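Local coordinates for protein GH127 beta-L-arabinofuranoside (Geobacillus stearothermophilus, PDB 4QK0) that probably hydrolyses beta-L-arabinofuranosidic linkages in arabinose-containing glycans, as a glycoside hydrolase of family GH127, at residues Asp28-Arg31 against His32-Pro36; Glu84-Ala87 against Tyr88-Thr92; Leu385-Pro389 against Lys390-Arg394; Leu573-Pro576 against Arg577-Leu581; Pro587-Leu590 against Glu591-Val595. All coordinates share one frame; numbering follows the deposited sequence.

Contact 1 (Asp28-Arg31 against His32-Pro36); sequences DVVR and HEVIP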
loop_
_atom_site.group_PDB
_atom_site.type_symbol
_atom_site.label_atom_id
_atom_site.label_comp_id
_atom_site.label_asym_id
_atom_site.label_seq_id
_atom_site.Cartn_x
_atom_site.Cartn_y
_atom_site.Cartn_z
ATOM N N ASP A 28 -16.055 14.510 30.814
ATOM C CA ASP A 28 -15.182 15.282 31.686
ATOM C C ASP A 28 -13.888 15.635 31.023
ATOM O O ASP A 28 -13.395 16.762 31.173
ATOM C CB ASP A 28 -14.914 14.541 33.004
ATOM C CG ASP A 28 -16.194 14.431 33.886
ATOM O OD1 ASP A 28 -17.143 15.230 33.669
ATOM O OD2 ASP A 28 -16.259 13.550 34.799
ATOM N N VAL A 29 -13.320 14.674 30.290
ATOM C CA VAL A 29 -12.099 14.943 29.523
ATOM C C VAL A 29 -12.348 15.992 28.463
ATOM O O VAL A 29 -11.528 16.910 28.260
ATOM C CB VAL A 29 -11.542 13.650 28.895
ATOM C CG1 VAL A 29 -10.538 13.969 27.815
ATOM C CG2 VAL A 29 -10.895 12.794 29.979
ATOM N N VAL A 30 -13.449 15.875 27.735
ATOM C CA VAL A 30 -13.736 16.909 26.723
ATOM C C VAL A 30 -13.902 18.286 27.350
ATOM O O VAL A 30 -13.439 19.298 26.807
ATOM C CB VAL A 30 -15.025 16.538 25.925
ATOM C CG1 VAL A 30 -15.516 17.708 25.089
ATOM C CG2 VAL A 30 -14.766 15.382 25.005
ATOM N N ARG A 31 -14.577 18.326 28.503
ATOM C CA ARG A 31 -14.883 19.596 29.171
ATOM C C ARG A 31 -13.653 20.250 29.760
ATOM O O ARG A 31 -13.483 21.468 29.632
ATOM C CB ARG A 31 -15.935 19.389 30.287
ATOM C CG ARG A 31 -16.312 20.705 31.033
ATOM C CD ARG A 31 -17.360 20.457 32.107
ATOM N NE ARG A 31 -18.650 20.461 31.438
ATOM C CZ ARG A 31 -19.465 19.434 31.302
ATOM N NH1 ARG A 31 -19.187 18.270 31.852
ATOM N NH2 ARG A 31 -20.588 19.606 30.629
ATOM N N HIS A 32 -12.793 19.460 30.404
ATOM C CA HIS A 32 -11.659 20.054 31.122
ATOM C C HIS A 32 -10.376 20.124 30.330
ATOM O O HIS A 32 -9.612 21.033 30.542
ATOM C CB HIS A 32 -11.442 19.346 32.443
ATOM C CG HIS A 32 -12.619 19.468 33.352
ATOM N ND1 HIS A 32 -13.269 18.375 33.891
ATOM C CD2 HIS A 32 -13.320 20.560 33.750
ATOM C CE1 HIS A 32 -14.296 18.791 34.614
ATOM N NE2 HIS A 32 -14.352 20.112 34.543
ATOM N N GLU A 33 -10.162 19.222 29.375
ATOM C CA GLU A 33 -8.938 19.219 28.569
ATOM C C GLU A 33 -9.166 19.638 27.123
ATOM O O GLU A 33 -8.533 20.570 26.633
ATOM C CB GLU A 33 -8.308 17.818 28.617
ATOM C CG GLU A 33 -7.162 17.616 27.631
ATOM C CD GLU A 33 -5.977 18.553 27.897
ATOM O OE1 GLU A 33 -5.395 19.101 26.917
ATOM O OE2 GLU A 33 -5.629 18.721 29.103
ATOM N N VAL A 34 -10.050 18.936 26.423
ATOM C CA VAL A 34 -10.123 19.118 24.993
ATOM C C VAL A 34 -10.629 20.470 24.567
ATOM O O VAL A 34 -9.987 21.174 23.774
ATOM C CB VAL A 34 -10.988 18.041 24.329
ATOM C CG1 VAL A 34 -10.973 18.208 22.823
ATOM C CG2 VAL A 34 -10.510 16.637 24.667
ATOM N N ILE A 35 -11.786 20.876 25.079
ATOM C CA ILE A 35 -12.372 22.164 24.665
ATOM C C ILE A 35 -11.557 23.402 25.099
ATOM O O ILE A 35 -11.314 24.337 24.311
ATOM C CB ILE A 35 -13.842 22.226 25.130
ATOM C CG1 ILE A 35 -14.716 21.385 24.190
ATOM C CG2 ILE A 35 -14.347 23.659 25.246
ATOM C CD1 ILE A 35 -14.694 21.765 22.737
ATOM N N PRO A 36 -11.086 23.423 26.337
ATOM C CA PRO A 36 -10.161 24.511 26.706
ATOM C C PRO A 36 -8.872 24.606 25.878
ATOM O O PRO A 36 -8.462 25.711 25.498
ATOM C CB PRO A 36 -9.836 24.200 28.174
ATOM C CG PRO A 36 -11.080 23.531 28.661
ATOM C CD PRO A 36 -11.444 22.611 27.505
#
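Val30 and Ile35 meet on the packed side of this helical turn, CG1 of Val30 lying 3.9 Å from CG1 of Ile35, the two side chains slanting across each other. Next to them CG1 of Val29 comes within 4.1 Å of CG2 of Val34. Both pairs are five residues apart, a spacing that follows from a widened, pi-type turn. Val29 O receives two N-H groups, from Glu33 N at 2.9 Å and from Val34 N at 3.1 Å, the second lying in the carbonyl plane. One residue on, the bond from Ile35 N to Val30 O is again five residues long and nearly straight (169° at the hydrogen). Pro36 has no N-H to continue the series, and the helix kinks there, with its ring carbon CD 3.2 Å from Arg31 O.

The solvent side is looser. Here the Arg31 chain runs beside the imidazole of exposed His32, and its CG makes a CH-pi contact 4.2 Å from the ring centroid, over the face but toward the rim. A bend at chi3 (-83°) then carries the guanidinium off, its plane 65° from the imidazole, to the carbonyl of Leu89 and the hydroxyl of Thr92. Within the catalytic domain, helix 22-42 thus packs Ile35 against both helix 76-92 and helix 413-422, while Val30 rests on Ala418 and Ile421 of the latter.

Contact 2 (Glu84-Ala87 against Tyr88-Thr92); sequences EAVA and YLLET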
loop_
_atom_site.group_PDB
_atom_site.type_symbol
_atom_site.label_atom_id
_atom_site.label_comp_id
_atom_site.label_asym_id
_atom_site.label_seq_id
_atom_site.Cartn_x
_atom_site.Cartn_y
_atom_site.Cartn_z
ATOM N N GLU A 84 -20.292 24.343 18.711
ATOM C CA GLU A 84 -21.264 23.281 18.777
ATOM C C GLU A 84 -20.996 22.378 19.939
ATOM O O GLU A 84 -21.915 22.007 20.700
ATOM C CB GLU A 84 -21.334 22.486 17.470
ATOM C CG GLU A 84 -22.519 21.507 17.478
ATOM C CD GLU A 84 -22.544 20.506 16.321
ATOM O OE1 GLU A 84 -21.854 20.738 15.322
ATOM O OE2 GLU A 84 -23.290 19.498 16.415
ATOM N N ALA A 85 -19.752 21.997 20.117
ATOM C CA ALA A 85 -19.424 21.183 21.295
ATOM C C ALA A 85 -19.703 21.913 22.617
ATOM O O ALA A 85 -20.143 21.309 23.597
ATOM C CB ALA A 85 -17.974 20.772 21.259
ATOM N N VAL A 86 -19.373 23.193 22.655
ATOM C CA VAL A 86 -19.570 23.996 23.869
ATOM C C VAL A 86 -21.053 24.028 24.229
ATOM O O VAL A 86 -21.404 23.801 25.366
ATOM C CB VAL A 86 -18.997 25.420 23.662
ATOM C CG1 VAL A 86 -19.606 26.405 24.631
ATOM C CG2 VAL A 86 -17.483 25.417 23.814
ATOM N N ALA A 87 -21.900 24.234 23.221
ATOM C CA ALA A 87 -23.362 24.096 23.377
ATOM C C ALA A 87 -23.770 22.847 24.076
ATOM O O ALA A 87 -24.538 22.887 25.062
ATOM C CB ALA A 87 -24.039 24.159 22.026
ATOM N N TYR A 88 -23.233 21.702 23.633
ATOM C CA TYR A 88 -23.607 20.437 24.269
ATOM C C TYR A 88 -23.066 20.355 25.668
ATOM O O TYR A 88 -23.697 19.739 26.549
ATOM C CB TYR A 88 -23.145 19.217 23.460
ATOM C CG TYR A 88 -23.678 19.178 22.040
ATOM C CD1 TYR A 88 -25.007 19.444 21.766
ATOM C CD2 TYR A 88 -22.850 18.853 20.981
ATOM C CE1 TYR A 88 -25.505 19.386 20.466
ATOM C CE2 TYR A 88 -23.326 18.815 19.677
ATOM C CZ TYR A 88 -24.657 19.073 19.425
ATOM O OH TYR A 88 -25.118 19.051 18.137
ATOM N N LEU A 89 -21.885 20.927 25.890
ATOM C CA LEU A 89 -21.330 20.904 27.243
ATOM C C LEU A 89 -22.222 21.680 28.217
ATOM O O LEU A 89 -22.438 21.250 29.366
ATOM C CB LEU A 89 -19.922 21.468 27.263
ATOM C CG LEU A 89 -18.911 20.469 26.681
ATOM C CD1 LEU A 89 -17.552 21.146 26.597
ATOM C CD2 LEU A 89 -18.780 19.222 27.492
ATOM N N LEU A 90 -22.717 22.820 27.754
ATOM C CA LEU A 90 -23.598 23.654 28.555
ATOM C C LEU A 90 -24.942 23.033 28.868
ATOM O O LEU A 90 -25.545 23.434 29.840
ATOM C CB LEU A 90 -23.820 25.004 27.882
ATOM C CG LEU A 90 -22.574 25.876 27.727
ATOM C CD1 LEU A 90 -22.871 27.128 26.933
ATOM C CD2 LEU A 90 -21.973 26.261 29.076
ATOM N N GLU A 91 -25.432 22.091 28.060
ATOM C CA GLU A 91 -26.646 21.333 28.401
ATOM C C GLU A 91 -26.459 20.479 29.631
ATOM O O GLU A 91 -27.434 20.164 30.290
ATOM C CB GLU A 91 -27.053 20.364 27.289
ATOM C CG GLU A 91 -27.700 20.986 26.070
ATOM C CD GLU A 91 -28.269 19.962 25.089
ATOM O OE1 GLU A 91 -27.723 18.838 24.996
ATOM O OE2 GLU A 91 -29.271 20.279 24.392
ATOM N N THR A 92 -25.243 20.018 29.905
ATOM C CA THR A 92 -25.028 19.081 31.009
ATOM C C THR A 92 -24.295 19.720 32.192
ATOM O O THR A 92 -24.008 19.054 33.158
ATOM C CB THR A 92 -24.250 17.809 30.561
ATOM O OG1 THR A 92 -22.906 18.146 30.177
ATOM C CG2 THR A 92 -24.959 17.109 29.410
#
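Glu84 OE2 accepts the hydroxyl hydrogen of Tyr88 in the shortest polar bond of this turn, 2.6 Å from Tyr88 OH, using the lone pair that faces away from the other carboxylate oxygen. That other oxygen, OE1, is held by a salt bridge to Arg419, so both carboxylate oxygens have partners. The acid reaches the phenol because CG stands anti to the backbone N (chi1 -171°) and the chain stays extended beyond it. Glu84 CG passes 3.6 Å from Tyr88 CE2, and the carboxylate is turned 68° from the ring plane. Near the other end of the ring, Glu84 O sits over one face, 3.3 Å above the plane and offset toward the rim, while also accepting the Tyr88 N-H at 3.2 Å. One residue is therefore touched by tyrosine at both its backbone and its tip.

Regular i to i+4 bonds continue the helix, such as Leu90 N to Val86 O at 2.9 Å. On that flank Val86 CG1 and Leu90 CD1, from side chains pointing the same way, lie 4.1 Å apart.

Three helices pack against the turn: helix 140-158 meets Ala87 and Tyr88 through Ala153, helix 413-422 meets Ala85, Tyr88 and Leu89, and helix 22-42 sends Ile35 against Ala85, Val86 and Leu89.

Contact 3 (Leu385-Pro389 against Lys390-Arg394); sequences LEVWP and KACER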
loop_
_atom_site.group_PDB
_atom_site.type_symbol
_atom_site.label_atom_id
_atom_site.label_comp_id
_atom_site.label_asym_id
_atom_site.label_seq_id
_atom_site.Cartn_x
_atom_site.Cartn_y
_atom_site.Cartn_z
ATOM N N LEU A 385 -5.956 -0.858 11.688
ATOM C CA LEU A 385 -6.242 -2.100 12.375
ATOM C C LEU A 385 -5.041 -2.989 12.518
ATOM O O LEU A 385 -5.105 -4.087 13.125
ATOM C CB LEU A 385 -7.370 -2.854 11.659
ATOM C CG LEU A 385 -8.754 -2.290 11.982
ATOM C CD1 LEU A 385 -9.020 -0.987 11.227
ATOM C CD2 LEU A 385 -9.731 -3.379 11.595
ATOM N N GLU A 386 -3.920 -2.513 11.999
ATOM C CA GLU A 386 -2.652 -3.261 12.098
ATOM C C GLU A 386 -1.505 -2.291 11.987
ATOM O O GLU A 386 -1.439 -1.499 11.054
ATOM C CB GLU A 386 -2.548 -4.298 11.013
ATOM C CG GLU A 386 -1.191 -4.997 10.954
ATOM C CD GLU A 386 -1.196 -6.138 9.955
ATOM O OE1 GLU A 386 -1.913 -7.100 10.188
ATOM O OE2 GLU A 386 -0.543 -6.039 8.891
ATOM N N VAL A 387 -0.604 -2.348 12.952
ATOM C CA VAL A 387 0.548 -1.467 12.965
ATOM C C VAL A 387 1.839 -2.247 13.206
ATOM O O VAL A 387 1.940 -3.010 14.146
ATOM C CB VAL A 387 0.405 -0.388 14.041
ATOM C CG1 VAL A 387 1.627 0.480 14.096
ATOM C CG2 VAL A 387 -0.754 0.521 13.697
ATOM N N TRP A 388 2.780 -2.039 12.286
ATOM C CA TRP A 388 4.210 -2.400 12.437
ATOM C C TRP A 388 4.958 -1.044 12.304
ATOM O O TRP A 388 5.095 -0.557 11.216
ATOM C CB TRP A 388 4.607 -3.413 11.344
ATOM C CG TRP A 388 6.066 -3.877 11.344
ATOM C CD1 TRP A 388 6.962 -3.765 12.355
ATOM C CD2 TRP A 388 6.763 -4.520 10.258
ATOM N NE1 TRP A 388 8.159 -4.300 11.970
ATOM C CE2 TRP A 388 8.063 -4.771 10.691
ATOM C CE3 TRP A 388 6.402 -4.904 8.969
ATOM C CZ2 TRP A 388 9.016 -5.392 9.874
ATOM C CZ3 TRP A 388 7.339 -5.522 8.149
ATOM C CH2 TRP A 388 8.621 -5.764 8.600
ATOM N N PRO A 389 5.399 -0.428 13.422
ATOM C CA PRO A 389 5.890 0.958 13.342
ATOM C C PRO A 389 6.963 1.232 12.345
ATOM O O PRO A 389 6.909 2.253 11.685
ATOM C CB PRO A 389 6.413 1.233 14.729
ATOM C CG PRO A 389 5.525 0.389 15.587
ATOM C CD PRO A 389 5.362 -0.895 14.820
ATOM N N LYS A 390 7.933 0.332 12.220
ATOM C CA LYS A 390 8.961 0.512 11.205
ATOM C C LYS A 390 8.409 0.670 9.818
ATOM O O LYS A 390 8.907 1.481 9.022
ATOM C CB LYS A 390 9.898 -0.695 11.219
ATOM C CG LYS A 390 11.316 -0.217 11.015
ATOM C CD LYS A 390 12.336 -1.326 10.744
ATOM C CE LYS A 390 13.690 -0.747 10.385
ATOM N NZ LYS A 390 13.627 0.416 9.440
ATOM N N ALA A 391 7.402 -0.141 9.488
ATOM C CA ALA A 391 6.764 -0.085 8.189
ATOM C C ALA A 391 6.011 1.182 7.870
ATOM O O ALA A 391 5.733 1.446 6.697
ATOM C CB ALA A 391 5.817 -1.272 8.027
ATOM N N CYS A 392 5.661 1.958 8.890
ATOM C CA CYS A 392 5.057 3.288 8.675
ATOM C C CYS A 392 5.932 4.256 7.936
ATOM O O CYS A 392 5.491 5.334 7.567
ATOM C CB CYS A 392 4.601 3.881 10.011
ATOM S SG CYS A 392 3.362 2.801 10.792
ATOM N N GLU A 393 7.152 3.858 7.627
ATOM C CA GLU A 393 8.033 4.672 6.771
ATOM C C GLU A 393 7.805 4.433 5.322
ATOM O O GLU A 393 8.244 5.193 4.481
ATOM C CB GLU A 393 9.502 4.362 7.081
ATOM C CG GLU A 393 9.789 4.311 8.597
ATOM C CD GLU A 393 10.892 5.228 9.046
ATOM O OE1 GLU A 393 10.827 6.451 8.731
ATOM O OE2 GLU A 393 11.805 4.708 9.745
ATOM N N ARG A 394 7.144 3.349 4.986
ATOM C CA ARG A 394 6.747 3.172 3.582
ATOM C C ARG A 394 5.857 4.293 3.111
ATOM O O ARG A 394 4.951 4.728 3.823
ATOM C CB ARG A 394 6.001 1.844 3.395
ATOM C CG ARG A 394 6.772 0.544 3.597
ATOM C CD ARG A 394 5.840 -0.693 3.469
ATOM N NE ARG A 394 5.225 -0.667 2.148
ATOM C CZ ARG A 394 5.786 -1.131 1.040
ATOM N NH1 ARG A 394 6.938 -1.781 1.094
ATOM N NH2 ARG A 394 5.181 -0.991 -0.128
#
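Trp388 and Ala391 pack together where the chain leaves strand 386-387 and coils into a short 3-10 turn. At the root of the indole, Trp388 CB is 4.1 Å from the methyl CB of Ala391. CG stands anti to the backbone N (chi1 179°), which sets one face of the indole against the following turn, with the backbone N of Ala391 over it. Further out, CD2 keeps the same methyl at van der Waals range, and CE3 makes the closest side-chain approach, 3.8 Å from Ala391 CB. On the five-membered ring, NE1 comes to 4.1 Å from CB of Lys390, whose side chain runs beside the indole in the same direction. Beyond these atoms the indole belongs to the subunit interface: Phe321 of the second subunit meets it edge-to-face, and Arg544 of that subunit forms a cation-pi contact.

The backbone supports this arrangement with modest bonds. Cys392 N donates to Pro389 O at 3.1 Å, arriving from 64° above the carbonyl plane, a tight i to i+3 geometry. Trp388 O receives only weak bonds, from Ala391 N at 2.9 Å (121° at the hydrogen) and from Cys392 N at 3.5 Å. The Cys392 sulfur SG lies 4.4 Å from CG1 of Val387, a loose apolar approach. Lys390 also makes a cation-pi contact with Phe321 of the second subunit, and Arg394 a salt bridge to its Asp324. This is a short strand followed, from Pro389, by a 3-10 turn, a junction that forms part of the interface between the two subunits.

Contact 4 (Leu573-Pro576 against Arg577-Leu581); sequences LFLP and RDAKL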
loop_
_atom_site.group_PDB
_atom_site.type_symbol
_atom_site.label_atom_id
_atom_site.label_comp_id
_atom_site.label_asym_id
_atom_site.label_seq_id
_atom_site.Cartn_x
_atom_site.Cartn_y
_atom_site.Cartn_z
ATOM N N LEU A 573 1.955 -14.656 15.625
ATOM C CA LEU A 573 1.119 -15.125 16.740
ATOM C C LEU A 573 -0.056 -15.781 16.102
ATOM O O LEU A 573 -0.690 -15.201 15.222
ATOM C CB LEU A 573 0.570 -13.988 17.585
ATOM C CG LEU A 573 1.179 -13.677 18.950
ATOM C CD1 LEU A 573 0.392 -12.544 19.586
ATOM C CD2 LEU A 573 1.153 -14.848 19.884
ATOM N N PHE A 574 -0.325 -16.996 16.531
ATOM C CA PHE A 574 -1.331 -17.838 15.954
ATOM C C PHE A 574 -2.252 -18.267 17.084
ATOM O O PHE A 574 -1.806 -18.754 18.130
ATOM C CB PHE A 574 -0.694 -19.036 15.214
ATOM C CG PHE A 574 0.200 -18.619 14.076
ATOM C CD1 PHE A 574 1.509 -18.211 14.305
ATOM C CD2 PHE A 574 -0.285 -18.585 12.785
ATOM C CE1 PHE A 574 2.321 -17.796 13.265
ATOM C CE2 PHE A 574 0.502 -18.172 11.747
ATOM C CZ PHE A 574 1.824 -17.772 11.986
ATOM N N LEU A 575 -3.545 -18.061 16.875
ATOM C CA LEU A 575 -4.520 -18.385 17.879
ATOM C C LEU A 575 -5.142 -19.664 17.465
ATOM O O LEU A 575 -5.858 -19.698 16.481
ATOM C CB LEU A 575 -5.549 -17.242 17.985
ATOM C CG LEU A 575 -6.606 -17.439 19.065
ATOM C CD1 LEU A 575 -5.980 -17.493 20.459
ATOM C CD2 LEU A 575 -7.640 -16.316 19.073
ATOM N N PRO A 576 -4.898 -20.748 18.192
ATOM C CA PRO A 576 -5.625 -21.983 17.854
ATOM C C PRO A 576 -7.113 -21.882 18.133
ATOM O O PRO A 576 -7.529 -21.167 19.052
ATOM C CB PRO A 576 -5.043 -23.029 18.797
ATOM C CG PRO A 576 -3.913 -22.385 19.475
ATOM C CD PRO A 576 -4.085 -20.906 19.398
ATOM N N ARG A 577 -7.916 -22.551 17.307
ATOM C CA ARG A 577 -9.414 -22.547 17.427
ATOM C C ARG A 577 -9.895 -22.990 18.809
ATOM O O ARG A 577 -10.891 -22.493 19.303
ATOM C CB ARG A 577 -10.122 -23.420 16.320
ATOM C CG ARG A 577 -9.896 -24.942 16.383
ATOM C CD ARG A 577 -8.437 -25.288 16.078
ATOM N NE ARG A 577 -7.540 -25.570 17.219
ATOM C CZ ARG A 577 -6.210 -25.684 17.078
ATOM N NH1 ARG A 577 -5.633 -25.518 15.879
ATOM N NH2 ARG A 577 -5.450 -25.972 18.119
ATOM N N ASP A 578 -9.172 -23.917 19.412
ATOM C CA ASP A 578 -9.604 -24.526 20.650
ATOM C C ASP A 578 -9.132 -23.824 21.881
ATOM O O ASP A 578 -9.496 -24.246 22.964
ATOM C CB ASP A 578 -9.048 -25.947 20.755
ATOM C CG ASP A 578 -7.493 -25.980 20.821
ATOM O OD1 ASP A 578 -6.860 -25.083 21.446
ATOM O OD2 ASP A 578 -6.900 -26.914 20.240
ATOM N N ALA A 579 -8.232 -22.856 21.728
ATOM C CA ALA A 579 -7.634 -22.206 22.875
ATOM C C ALA A 579 -8.727 -21.587 23.707
ATOM O O ALA A 579 -9.698 -21.052 23.176
ATOM C CB ALA A 579 -6.653 -21.133 22.459
ATOM N N LYS A 580 -8.588 -21.726 25.018
ATOM C CA LYS A 580 -9.634 -21.355 25.941
ATOM C C LYS A 580 -9.396 -19.944 26.407
ATOM O O LYS A 580 -8.396 -19.635 27.040
ATOM C CB LYS A 580 -9.730 -22.388 27.063
ATOM C CG LYS A 580 -9.961 -23.800 26.514
ATOM C CD LYS A 580 -11.322 -24.027 25.860
ATOM C CE LYS A 580 -12.231 -24.785 26.805
ATOM N NZ LYS A 580 -11.865 -26.218 26.945
ATOM N N LEU A 581 -10.323 -19.075 26.031
ATOM C CA LEU A 581 -10.180 -17.665 26.291
ATOM C C LEU A 581 -10.982 -17.287 27.529
ATOM O O LEU A 581 -12.013 -17.880 27.800
ATOM C CB LEU A 581 -10.647 -16.851 25.093
ATOM C CG LEU A 581 -9.953 -16.725 23.755
ATOM C CD1 LEU A 581 -8.887 -17.767 23.587
ATOM C CD2 LEU A 581 -10.930 -16.727 22.582
#
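Chi1 of 67° places Arg577 CG between its backbone N and carbonyl carbon, and bends at chi2 (-67°) and chi3 fold the chain back over Pro576. The two side chains cross at about a right angle, and Pro576 CB lies over one face of the guanidinium, toward its rim. The tip is also held by the next residue: NH2 of Arg577 forms a salt bridge with OD2 of Asp578 at 2.7 Å, nearly in the guanidinium plane but from above the carboxylate plane. The second bond to the same oxygen, from NE, is weak. These charged groups occupy the exposed side of the turn.

Apolar contacts line the other side. Leu575 CD1 touches Ala579 CB at 4.2 Å and Leu581 CD1 at 4.3 Å, while Pro576 CD lies 4.0 Å from the same Ala579 methyl. The Ala579 N-H closes the turn on Pro576 O at 3.2 Å, coming from well above the carbonyl plane. Arg536 NH2 also donates to this oxygen and to Ala579 O, tying the turn to strand 534-539. With Arg577 and Asp578 at its central positions, the arrangement is a type I beta turn interrupting strand 574-586 in the C-terminal beta domain.

Contact 5 (Pro587-Leu590 against Glu591-Val595); sequences PDLL and EGVVV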
loop_
_atom_site.group_PDB
_atom_site.type_symbol
_atom_site.label_atom_id
_atom_site.label_comp_id
_atom_site.label_asym_id
_atom_site.label_seq_id
_atom_site.Cartn_x
_atom_site.Cartn_y
_atom_site.Cartn_z
ATOM N N PRO A 587 -9.067 -3.161 37.152
ATOM C CA PRO A 587 -9.477 -1.805 37.507
ATOM C C PRO A 587 -8.425 -0.761 37.240
ATOM O O PRO A 587 -8.784 0.350 36.954
ATOM C CB PRO A 587 -9.792 -1.876 39.014
ATOM C CG PRO A 587 -9.549 -3.276 39.448
ATOM C CD PRO A 587 -8.935 -4.050 38.316
ATOM N N ASP A 588 -7.139 -1.100 37.301
ATOM C CA ASP A 588 -6.112 -0.062 37.211
ATOM C C ASP A 588 -5.477 0.053 35.843
ATOM O O ASP A 588 -4.491 0.776 35.678
ATOM C CB ASP A 588 -5.032 -0.269 38.299
ATOM C CG ASP A 588 -5.642 -0.300 39.710
ATOM O OD1 ASP A 588 -6.436 0.618 40.035
ATOM O OD2 ASP A 588 -5.374 -1.264 40.458
ATOM N N LEU A 589 -6.043 -0.650 34.865
ATOM C CA LEU A 589 -5.476 -0.663 33.542
ATOM C C LEU A 589 -6.329 0.154 32.603
ATOM O O LEU A 589 -7.493 -0.168 32.397
ATOM C CB LEU A 589 -5.350 -2.120 33.081
ATOM C CG LEU A 589 -4.819 -2.315 31.676
ATOM C CD1 LEU A 589 -3.308 -2.055 31.622
ATOM C CD2 LEU A 589 -5.144 -3.727 31.220
ATOM N N LEU A 590 -5.736 1.196 32.033
ATOM C CA LEU A 590 -6.333 1.919 30.930
ATOM C C LEU A 590 -7.725 2.469 31.333
ATOM O O LEU A 590 -8.709 2.345 30.597
ATOM C CB LEU A 590 -6.444 0.963 29.721
ATOM C CG LEU A 590 -5.110 0.492 29.121
ATOM C CD1 LEU A 590 -5.284 -0.647 28.115
ATOM C CD2 LEU A 590 -4.377 1.638 28.459
ATOM N N GLU A 591 -7.768 3.034 32.536
ATOM C CA GLU A 591 -8.967 3.592 33.178
ATOM C C GLU A 591 -9.956 2.555 33.635
ATOM O O GLU A 591 -11.020 2.913 34.119
ATOM C CB GLU A 591 -9.651 4.664 32.329
ATOM C CG GLU A 591 -8.734 5.825 32.013
ATOM C CD GLU A 591 -8.333 6.667 33.232
ATOM O OE1 GLU A 591 -9.060 6.707 34.241
ATOM O OE2 GLU A 591 -7.278 7.337 33.154
ATOM N N GLY A 592 -9.622 1.272 33.535
ATOM C CA GLY A 592 -10.514 0.231 34.029
ATOM C C GLY A 592 -11.175 -0.505 32.897
ATOM O O GLY A 592 -12.145 -0.041 32.347
ATOM N N VAL A 593 -10.627 -1.658 32.509
ATOM C CA VAL A 593 -11.106 -2.331 31.344
ATOM C C VAL A 593 -11.159 -3.805 31.579
ATOM O O VAL A 593 -10.413 -4.327 32.390
ATOM C CB VAL A 593 -10.214 -2.069 30.125
ATOM C CG1 VAL A 593 -10.157 -0.587 29.813
ATOM C CG2 VAL A 593 -8.789 -2.626 30.296
ATOM N N VAL A 594 -12.022 -4.495 30.835
ATOM C CA VAL A 594 -11.953 -5.909 30.804
ATOM C C VAL A 594 -10.808 -6.294 29.812
ATOM O O VAL A 594 -10.684 -5.736 28.707
ATOM C CB VAL A 594 -13.284 -6.533 30.374
ATOM C CG1 VAL A 594 -13.130 -8.036 30.143
ATOM C CG2 VAL A 594 -14.345 -6.334 31.440
ATOM N N VAL A 595 -10.005 -7.291 30.182
ATOM C CA VAL A 595 -8.968 -7.803 29.274
ATOM C C VAL A 595 -9.320 -9.216 28.942
ATOM O O VAL A 595 -10.053 -9.866 29.677
ATOM C CB VAL A 595 -7.559 -7.758 29.886
ATOM C CG1 VAL A 595 -7.224 -6.364 30.318
ATOM C CG2 VAL A 595 -7.460 -8.697 31.075
HETATM O O HOH W 1 -5.606 3.027 34.696
#
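Leu589 CD2 presses on Val595 CG1 at 3.5 Å, tighter than usual for two carbons, and also meets Val593 CG2 at 3.9 Å. The leucine crosses Val595 at about a right angle and Val593 at a slant, so one branch reaches both valines on the same side of the strand. Its CG is anti to the backbone N (chi1 178°), which extends the branch toward them. Beside it, Leu590 CB lies 4.0 Å from Val593 CG1.

What positions this cluster is a type I' turn from Leu589 to Gly592, closed by Gly592 N donating to Leu589 O at 2.8 Å. Leu590 and Glu591 both adopt positive phi (58° and 72°), as this turn type requires. Gly592 CA passes 3.4 Å from Pro587 O, and its backbone angles would press a CB against the carbonyl oxygen of Glu591, which calls for glycine. Further out, a water accepts the N-H of Glu591 at 3.1 Å and donates weakly to Asp588 O, bridging the exposed side of the loop.

The loop joins strand 574-586 to strand 593-603 as a hairpin, with backbone hydrogen bonds between Val593 and Glu586 and between Val595 and His584. Strand 620-629 borders it through Arg626 beside Leu589 and Ile628 beside Leu590.

How the contacts relate
Contacts 1 and 2 lie on neighbouring helices of the catalytic domain and touch directly, through apolar packing and the bonds of one arginine. Contact 2 is the more buried, with its acid and phenol paired inside the bundle, whereas contact 1 has one partly solvent-exposed flank. Contacts 3, 4 and 5 all reach one mixed beta sheet. Contacts 4 and 5 share the hairpin of strands 574-586 and 593-603, their centres about 23 Å apart; contact 4 has a surface salt bridge, contact 5 a water bridge between backbone atoms, each beside apolar packing. Contact 3 is the one with salt-bridge and cation-pi links to the second subunit, where contact 4 adds only packing by Phe574.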